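Local structure of probable ribonuclease HepT (Haemophilus influenzae, 1JOG) at residues A[109-112]-A[116-119]; A[48-53]-A[103-108]; A[29-32]-A[38-41]. The protein is probably the RNase toxin of a type VII toxin-antitoxin system, a homodimer neutralised by its cognate antitoxin MntA, probably through AMPylation. One frame throughout, in Å; residues are numbered along the deposited sequence.

Interaction 1: A[109-112]-A[116-119]; sequences TSHT and EKAM
Thr112 and Ala118 bring the backbones closest, their CA atoms 4.6 Å apart, where segment 109-112, which begins as a 3-10 turn, meets the early part of helix 115-123. Within the turn, Thr112 N bonds to Thr109 O at 3.0 Å; no hydrogen bond crosses between the segments, which meet by van der Waals contact alone. The methyl of Ala118 sits against the Thr112 backbone, its CB 3.4 Å from Thr112 O, while Thr112 OG1 lies over Ala118 CA at 3.5 Å. That hydroxyl is buried without a polar partner in the model. Residues 109-112 belong to the RX(4)HXY motif of HepT toxins, in which His111 is probably an active-site residue, as in related toxins. Beside it runs Lys117: its chain, extended beyond CG, passes the histidine aslant and lays CD against His111 CB at 3.7 Å. With CG of His111 anti to its carbonyl carbon (chi1 -62°), the ring is set on the side where Lys117 NZ ends, 4.0 Å from His111 CD2 and oblique to the ring. Ile47 of helix 36-68 touches Thr109, Thr112 and Ala118, and Phe52 of the second subunit packs on Thr112.

Interaction 2: A[48-53]-A[103-108]; sequences QKFEFV and RDMRNI
Met105 sets its terminal methyl over one face of the Phe50 ring: CE stands 3.3 Å from the ring centroid, 14° off the normal, a CH-pi contact made over the centre of the six-membered ring. The selenium of this selenomethionine is set back, SE lying 4.6 Å from the same centroid in an oblique Met-aromatic approach. Met105 reaches across with CG anti to the backbone N (chi1 -156°) and then bends about the CG-SE bond, which brings the methyl down onto the face. At the edge of the ring, near its plane, comes the backbone N of Arg106, and Phe128 of helix 125-140 meets Phe50 edge-to-face. One turn of each helix thus supplies both an apolar and a charged pair to the buried interface of helices 36-68 and 96-106 in this all-helical fold. In the charged pair, Glu51 and Arg106 cross at about a right angle, with the carboxylate and guanidinium planes 37° apart. Glu51 OE2 lies over a face of the guanidinium, 3.5 Å from Arg106 NH2; because OE2 stands well out of the guanidinium plane, the salt bridge is one of charge, with no N-H aimed at it. A water links the two, donating to Glu51 OE2 at 3.0 Å and weakly accepting from Arg106 NH2. Arg106, the first residue of the RX(4)HXY motif and probably an active-site residue, as in related toxins, also has NE in a salt bridge with Glu55 OE2. Glu51 OE1 is hydrogen-bonded with Thr109 OG1.

Interaction 3: A[29-32]-A[38-41]; sequences NWFD and VQDT
The short helix 28-31 faces the first turns of helix 36-68, closest at Phe31 and Gln39, whose CA atoms are 6.6 Å apart. Gln39 stretches back along the aromatic ring: its CG lies over one face of Phe31, 3.8 Å from the centroid and 18° off the normal, in a CH-pi contact displaced toward the rim. The CB of Gln39 approaches Phe31 CZ at 3.4 Å. The chain is extended beyond CG, which carries the amide past the ring to the backbone carbonyl of Phe31. There Gln39 NE2 donates a weak hydrogen bond of 2.9 Å to Phe31 O, bent to 127° at the hydrogen. The two residues meet twice, side chain on ring and, weakly, amide on carbonyl, across the short connection between helices 28-31 and 36-68. Ring and amide planes stand 42° apart. Gln39 NE2 also donates to a water at 2.9 Å, which in turn donates weakly to Asp32 OD2 at the exposed margin of the contact. Leu42 of helix 36-68 packs against both Trp30 and Phe31. Across the dimer, Trp30 meets Val38 of the second subunit, and Val38 meets Trp30 of that subunit.

How the interactions relate
Along the chain interaction 3 closes first, then interaction 2 and finally interaction 1. Helix 36-68 serves two of them, interaction 3 near its start and interaction 2 further on; their centres lie about 21 Å apart and their nearest atoms about 7 Å. Interactions 1 and 2 have centres about 10 Å apart and touch between Thr109 and Glu51. The RX(4)HXY motif, which begins at the end of helix 96-106 and continues into the following loop, is divided between them. Interaction 3 lies away from this motif, its centre about 17 Å from that of interaction 1. All three reach the second subunit, consistent with the homodimer.

Interaction 1: A[109-112]-A[116-119]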
loop_
_atom_site.group_PDB
_atom_site.type_symbol
_atom_site.label_atom_id
_atom_site.label_comp_id
_atom_site.label_asym_id
_atom_site.label_seq_id
_atom_site.Cartn_x
_atom_site.Cartn_y
_atom_site.Cartn_z
ATOM N N THR A 109 -6.846 3.887 2.607
ATOM C CA THR A 109 -5.611 3.370 3.175
ATOM C C THR A 109 -4.429 4.272 2.821
ATOM O O THR A 109 -3.415 4.200 3.511
ATOM C CB THR A 109 -5.307 1.948 2.739
ATOM O OG1 THR A 109 -5.065 1.938 1.344
ATOM C CG2 THR A 109 -6.462 1.038 3.092
ATOM N N SER A 110 -4.537 5.104 1.769
ATOM C CA SER A 110 -3.438 6.044 1.446
ATOM C C SER A 110 -3.367 7.125 2.529
ATOM O O SER A 110 -2.410 7.918 2.569
ATOM C CB SER A 110 -3.608 6.773 0.091
ATOM O OG SER A 110 -4.746 7.674 0.065
ATOM N N HIS A 111 -4.370 7.166 3.403
ATOM C CA HIS A 111 -4.338 8.158 4.514
ATOM C C HIS A 111 -3.826 7.520 5.792
ATOM O O HIS A 111 -3.700 8.167 6.828
ATOM C CB HIS A 111 -5.724 8.755 4.764
ATOM C CG HIS A 111 -6.241 9.500 3.592
ATOM N ND1 HIS A 111 -5.453 9.755 2.491
ATOM C CD2 HIS A 111 -7.469 9.979 3.300
ATOM C CE1 HIS A 111 -6.179 10.358 1.566
ATOM N NE2 HIS A 111 -7.408 10.504 2.032
ATOM N N THR A 112 -3.499 6.238 5.696
ATOM C CA THR A 112 -3.043 5.486 6.841
ATOM C C THR A 112 -1.744 5.957 7.572
ATOM O O THR A 112 -1.355 5.370 8.611
ATOM C CB THR A 112 -3.101 3.931 6.441
ATOM O OG1 THR A 112 -4.289 3.427 7.060
ATOM C CG2 THR A 112 -1.914 3.100 6.907
ATOM N N GLU A 116 -4.330 7.121 13.774
ATOM C CA GLU A 116 -5.722 6.911 14.140
ATOM C C GLU A 116 -6.509 6.361 12.971
ATOM O O GLU A 116 -7.370 5.521 13.145
ATOM C CB GLU A 116 -6.390 8.237 14.582
ATOM C CG GLU A 116 -5.912 8.744 15.935
ATOM C CD GLU A 116 -5.906 7.635 16.970
ATOM O OE1 GLU A 116 -6.982 7.035 17.247
ATOM O OE2 GLU A 116 -4.814 7.360 17.495
ATOM N N LYS A 117 -6.246 6.879 11.781
ATOM C CA LYS A 117 -6.963 6.387 10.620
ATOM C C LYS A 117 -6.515 4.970 10.391
ATOM O O LYS A 117 -7.328 4.099 10.106
ATOM C CB LYS A 117 -6.693 7.266 9.420
ATOM C CG LYS A 117 -7.637 8.474 9.345
ATOM C CD LYS A 117 -7.260 9.366 8.096
ATOM C CE LYS A 117 -7.900 10.769 8.145
ATOM N NZ LYS A 117 -7.505 11.569 6.925
ATOM N N ALA A 118 -5.225 4.709 10.666
ATOM C CA ALA A 118 -4.692 3.381 10.555
ATOM C C ALA A 118 -5.290 2.367 11.529
ATOM O O ALA A 118 -5.399 1.152 11.200
ATOM C CB ALA A 118 -3.133 3.408 10.712
HETATM N N MSE A 119 -5.597 2.812 12.757
HETATM C CA MSE A 119 -6.181 1.905 13.789
HETATM C C MSE A 119 -7.625 1.586 13.341
HETATM O O MSE A 119 -8.136 0.469 13.471
HETATM C CB MSE A 119 -6.291 2.618 15.167
HETATM C CG MSE A 119 -4.937 2.915 15.896
HETATM SE SE MSE A 119 -3.795 1.386 16.033
HETATM C CE MSE A 119 -4.881 -0.026 16.744
#

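Interaction 2: A[48-53]-A[103-108]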
loop_
_atom_site.group_PDB
_atom_site.type_symbol
_atom_site.label_atom_id
_atom_site.label_comp_id
_atom_site.label_asym_id
_atom_site.label_seq_id
_atom_site.Cartn_x
_atom_site.Cartn_y
_atom_site.Cartn_z
ATOM N N GLN A 48 -1.399 -3.201 4.495
ATOM C CA GLN A 48 -0.863 -3.431 3.160
ATOM C C GLN A 48 -1.326 -4.785 2.674
ATOM O O GLN A 48 -1.595 -4.977 1.494
ATOM C CB GLN A 48 0.676 -3.450 3.229
ATOM C CG GLN A 48 1.259 -3.738 1.864
ATOM C CD GLN A 48 1.547 -2.494 1.113
ATOM O OE1 GLN A 48 0.855 -1.456 1.254
ATOM N NE2 GLN A 48 2.580 -2.567 0.279
ATOM N N LYS A 49 -1.356 -5.736 3.608
ATOM C CA LYS A 49 -1.730 -7.050 3.308
ATOM C C LYS A 49 -3.216 -7.085 3.076
ATOM O O LYS A 49 -3.650 -7.842 2.255
ATOM C CB LYS A 49 -1.310 -7.992 4.414
ATOM C CG LYS A 49 0.158 -8.325 4.290
ATOM C CD LYS A 49 0.607 -9.214 5.434
ATOM C CE LYS A 49 1.995 -9.718 5.187
ATOM N NZ LYS A 49 2.224 -10.981 6.078
ATOM N N PHE A 50 -3.986 -6.264 3.789
ATOM C CA PHE A 50 -5.426 -6.223 3.558
ATOM C C PHE A 50 -5.729 -5.757 2.094
ATOM O O PHE A 50 -6.599 -6.278 1.407
ATOM C CB PHE A 50 -6.080 -5.294 4.570
ATOM C CG PHE A 50 -7.339 -4.692 4.088
ATOM C CD1 PHE A 50 -7.350 -3.395 3.593
ATOM C CD2 PHE A 50 -8.480 -5.458 3.973
ATOM C CE1 PHE A 50 -8.500 -2.824 2.951
ATOM C CE2 PHE A 50 -9.625 -4.921 3.341
ATOM C CZ PHE A 50 -9.624 -3.604 2.832
ATOM N N GLU A 51 -4.937 -4.802 1.633
ATOM C CA GLU A 51 -5.080 -4.273 0.317
ATOM C C GLU A 51 -4.788 -5.413 -0.684
ATOM O O GLU A 51 -5.503 -5.530 -1.676
ATOM C CB GLU A 51 -4.121 -3.086 0.114
ATOM C CG GLU A 51 -4.368 -1.895 1.049
ATOM C CD GLU A 51 -3.257 -0.857 0.877
ATOM O OE1 GLU A 51 -3.069 0.011 1.734
ATOM O OE2 GLU A 51 -2.560 -0.924 -0.141
ATOM N N PHE A 52 -3.768 -6.253 -0.442
ATOM C CA PHE A 52 -3.503 -7.345 -1.388
ATOM C C PHE A 52 -4.675 -8.278 -1.542
ATOM O O PHE A 52 -5.074 -8.558 -2.670
ATOM C CB PHE A 52 -2.290 -8.186 -1.003
ATOM C CG PHE A 52 -0.980 -7.414 -0.936
ATOM C CD1 PHE A 52 -0.022 -7.751 0.092
ATOM C CD2 PHE A 52 -0.675 -6.388 -1.833
ATOM C CE1 PHE A 52 1.236 -7.066 0.231
ATOM C CE2 PHE A 52 0.569 -5.646 -1.746
ATOM C CZ PHE A 52 1.544 -5.998 -0.693
ATOM N N VAL A 53 -5.239 -8.778 -0.442
ATOM C CA VAL A 53 -6.398 -9.706 -0.572
ATOM C C VAL A 53 -7.644 -9.084 -1.250
ATOM O O VAL A 53 -8.280 -9.674 -2.095
ATOM C CB VAL A 53 -6.742 -10.262 0.790
ATOM C CG1 VAL A 53 -7.923 -11.240 0.714
ATOM C CG2 VAL A 53 -5.509 -10.914 1.325
ATOM N N ARG A 103 -14.023 -1.437 -0.459
ATOM C CA ARG A 103 -13.392 -0.499 -1.354
ATOM C C ARG A 103 -13.255 0.917 -0.679
ATOM O O ARG A 103 -12.215 1.544 -0.786
ATOM C CB ARG A 103 -14.198 -0.402 -2.657
ATOM C CG ARG A 103 -13.478 0.507 -3.582
ATOM C CD ARG A 103 -14.047 0.566 -4.977
ATOM N NE ARG A 103 -15.343 1.184 -4.964
ATOM C CZ ARG A 103 -15.963 1.618 -6.041
ATOM N NH1 ARG A 103 -15.379 1.501 -7.228
ATOM N NH2 ARG A 103 -17.180 2.140 -5.921
ATOM N N ASP A 104 -14.327 1.451 -0.059
ATOM C CA ASP A 104 -14.211 2.753 0.630
ATOM C C ASP A 104 -13.003 2.622 1.622
ATOM O O ASP A 104 -12.098 3.445 1.648
ATOM C CB ASP A 104 -15.500 3.145 1.364
ATOM C CG ASP A 104 -16.775 3.258 0.431
ATOM O OD1 ASP A 104 -16.750 3.682 -0.782
ATOM O OD2 ASP A 104 -17.860 2.928 0.980
HETATM N N MSE A 105 -12.931 1.523 2.324
HETATM C CA MSE A 105 -11.804 1.251 3.199
HETATM C C MSE A 105 -10.528 1.287 2.303
HETATM O O MSE A 105 -9.563 2.073 2.555
HETATM C CB MSE A 105 -12.002 -0.128 3.813
HETATM C CG MSE A 105 -11.313 -0.426 5.109
HETATM SE SE MSE A 105 -11.957 -2.132 5.744
HETATM C CE MSE A 105 -10.297 -3.134 6.046
ATOM N N ARG A 106 -10.525 0.483 1.233
ATOM C CA ARG A 106 -9.326 0.510 0.415
ATOM C C ARG A 106 -8.888 1.876 -0.075
ATOM O O ARG A 106 -7.676 2.146 -0.033
ATOM C CB ARG A 106 -9.312 -0.424 -0.777
ATOM C CG ARG A 106 -7.868 -0.328 -1.289
ATOM C CD ARG A 106 -7.508 -1.219 -2.354
ATOM N NE ARG A 106 -6.101 -1.080 -2.718
ATOM C CZ ARG A 106 -5.428 0.059 -2.615
ATOM N NH1 ARG A 106 -5.991 1.174 -2.135
ATOM N NH2 ARG A 106 -4.203 0.103 -3.074
ATOM N N ASN A 107 -9.838 2.707 -0.505
ATOM C CA ASN A 107 -9.578 4.081 -0.994
ATOM C C ASN A 107 -9.164 5.066 0.087
ATOM O O ASN A 107 -9.002 6.215 -0.247
ATOM C CB ASN A 107 -10.792 4.704 -1.649
ATOM C CG ASN A 107 -11.287 3.911 -2.929
ATOM O OD1 ASN A 107 -10.480 3.390 -3.702
ATOM N ND2 ASN A 107 -12.615 3.863 -3.147
ATOM N N ILE A 108 -9.058 4.670 1.371
ATOM C CA ILE A 108 -8.560 5.622 2.371
ATOM C C ILE A 108 -7.264 5.095 2.995
ATOM O O ILE A 108 -6.661 5.751 3.846
ATOM C CB ILE A 108 -9.606 5.890 3.520
ATOM C CG1 ILE A 108 -10.007 4.589 4.227
ATOM C CG2 ILE A 108 -10.741 6.609 2.912
ATOM C CD1 ILE A 108 -11.145 4.708 5.149
HETATM O O HOH W 1 -1.605 1.398 -1.802
#

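Interaction 3: A[29-32]-A[38-41]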
loop_
_atom_site.group_PDB
_atom_site.type_symbol
_atom_site.label_atom_id
_atom_site.label_comp_id
_atom_site.label_asym_id
_atom_site.label_seq_id
_atom_site.Cartn_x
_atom_site.Cartn_y
_atom_site.Cartn_z
ATOM N N ASN A 29 0.398 -9.924 24.715
ATOM C CA ASN A 29 1.595 -10.060 25.518
ATOM C C ASN A 29 2.841 -9.889 24.690
ATOM O O ASN A 29 3.820 -9.335 25.152
ATOM C CB ASN A 29 1.650 -11.457 26.147
ATOM C CG ASN A 29 1.072 -11.483 27.519
ATOM O OD1 ASN A 29 1.420 -10.641 28.362
ATOM N ND2 ASN A 29 0.198 -12.456 27.777
ATOM N N TRP A 30 2.814 -10.393 23.461
ATOM C CA TRP A 30 4.001 -10.298 22.621
ATOM C C TRP A 30 4.074 -8.946 22.006
ATOM O O TRP A 30 5.135 -8.318 22.099
ATOM C CB TRP A 30 3.981 -11.329 21.518
ATOM C CG TRP A 30 5.154 -11.165 20.660
ATOM C CD1 TRP A 30 6.403 -11.622 20.906
ATOM C CD2 TRP A 30 5.217 -10.459 19.426
ATOM N NE1 TRP A 30 7.244 -11.244 19.915
ATOM C CE2 TRP A 30 6.545 -10.533 18.976
ATOM C CE3 TRP A 30 4.281 -9.789 18.650
ATOM C CZ2 TRP A 30 6.971 -9.955 17.769
ATOM C CZ3 TRP A 30 4.683 -9.220 17.463
ATOM C CH2 TRP A 30 6.034 -9.308 17.025
ATOM N N PHE A 31 2.957 -8.507 21.385
ATOM C CA PHE A 31 2.820 -7.183 20.742
ATOM C C PHE A 31 2.961 -5.983 21.733
ATOM O O PHE A 31 3.514 -4.961 21.368
ATOM C CB PHE A 31 1.465 -7.072 20.033
ATOM C CG PHE A 31 1.309 -5.819 19.193
ATOM C CD1 PHE A 31 1.775 -5.770 17.886
ATOM C CD2 PHE A 31 0.611 -4.740 19.679
ATOM C CE1 PHE A 31 1.560 -4.707 17.111
ATOM C CE2 PHE A 31 0.384 -3.645 18.910
ATOM C CZ PHE A 31 0.842 -3.610 17.618
ATOM N N ASP A 32 2.514 -6.100 22.985
ATOM C CA ASP A 32 2.665 -4.949 23.923
ATOM C C ASP A 32 4.138 -4.625 24.326
ATOM O O ASP A 32 4.467 -3.513 24.741
ATOM C CB ASP A 32 1.856 -5.209 25.198
ATOM C CG ASP A 32 0.368 -5.193 24.959
ATOM O OD1 ASP A 32 -0.362 -5.675 25.857
ATOM O OD2 ASP A 32 -0.072 -4.692 23.898
ATOM N N VAL A 38 7.939 -0.956 15.950
ATOM C CA VAL A 38 7.610 -2.333 15.529
ATOM C C VAL A 38 6.076 -2.449 15.578
ATOM O O VAL A 38 5.450 -2.898 14.627
ATOM C CB VAL A 38 8.301 -3.373 16.440
ATOM C CG1 VAL A 38 7.709 -4.827 16.210
ATOM C CG2 VAL A 38 9.811 -3.359 16.144
ATOM N N GLN A 39 5.453 -1.964 16.645
ATOM C CA GLN A 39 4.021 -2.075 16.729
ATOM C C GLN A 39 3.332 -1.449 15.553
ATOM O O GLN A 39 2.463 -2.067 14.998
ATOM C CB GLN A 39 3.443 -1.430 17.992
ATOM C CG GLN A 39 3.730 -2.213 19.266
ATOM C CD GLN A 39 3.121 -1.574 20.508
ATOM O OE1 GLN A 39 3.339 -0.388 20.760
ATOM N NE2 GLN A 39 2.346 -2.331 21.249
ATOM N N ASP A 40 3.703 -0.236 15.143
ATOM C CA ASP A 40 2.947 0.360 14.043
ATOM C C ASP A 40 3.389 -0.042 12.643
ATOM O O ASP A 40 2.618 0.113 11.670
ATOM C CB ASP A 40 2.913 1.869 14.172
ATOM C CG ASP A 40 4.183 2.540 13.714
ATOM O OD1 ASP A 40 5.296 2.144 14.136
ATOM O OD2 ASP A 40 4.053 3.497 12.927
ATOM N N THR A 41 4.614 -0.529 12.521
ATOM C CA THR A 41 5.046 -0.949 11.212
ATOM C C THR A 41 4.204 -2.181 10.917
ATOM O O THR A 41 3.767 -2.378 9.800
ATOM C CB THR A 41 6.497 -1.303 11.197
ATOM O OG1 THR A 41 7.259 -0.076 11.206
ATOM C CG2 THR A 41 6.868 -2.181 9.872
HETATM O O HOH W 2 1.303 -1.623 23.905
#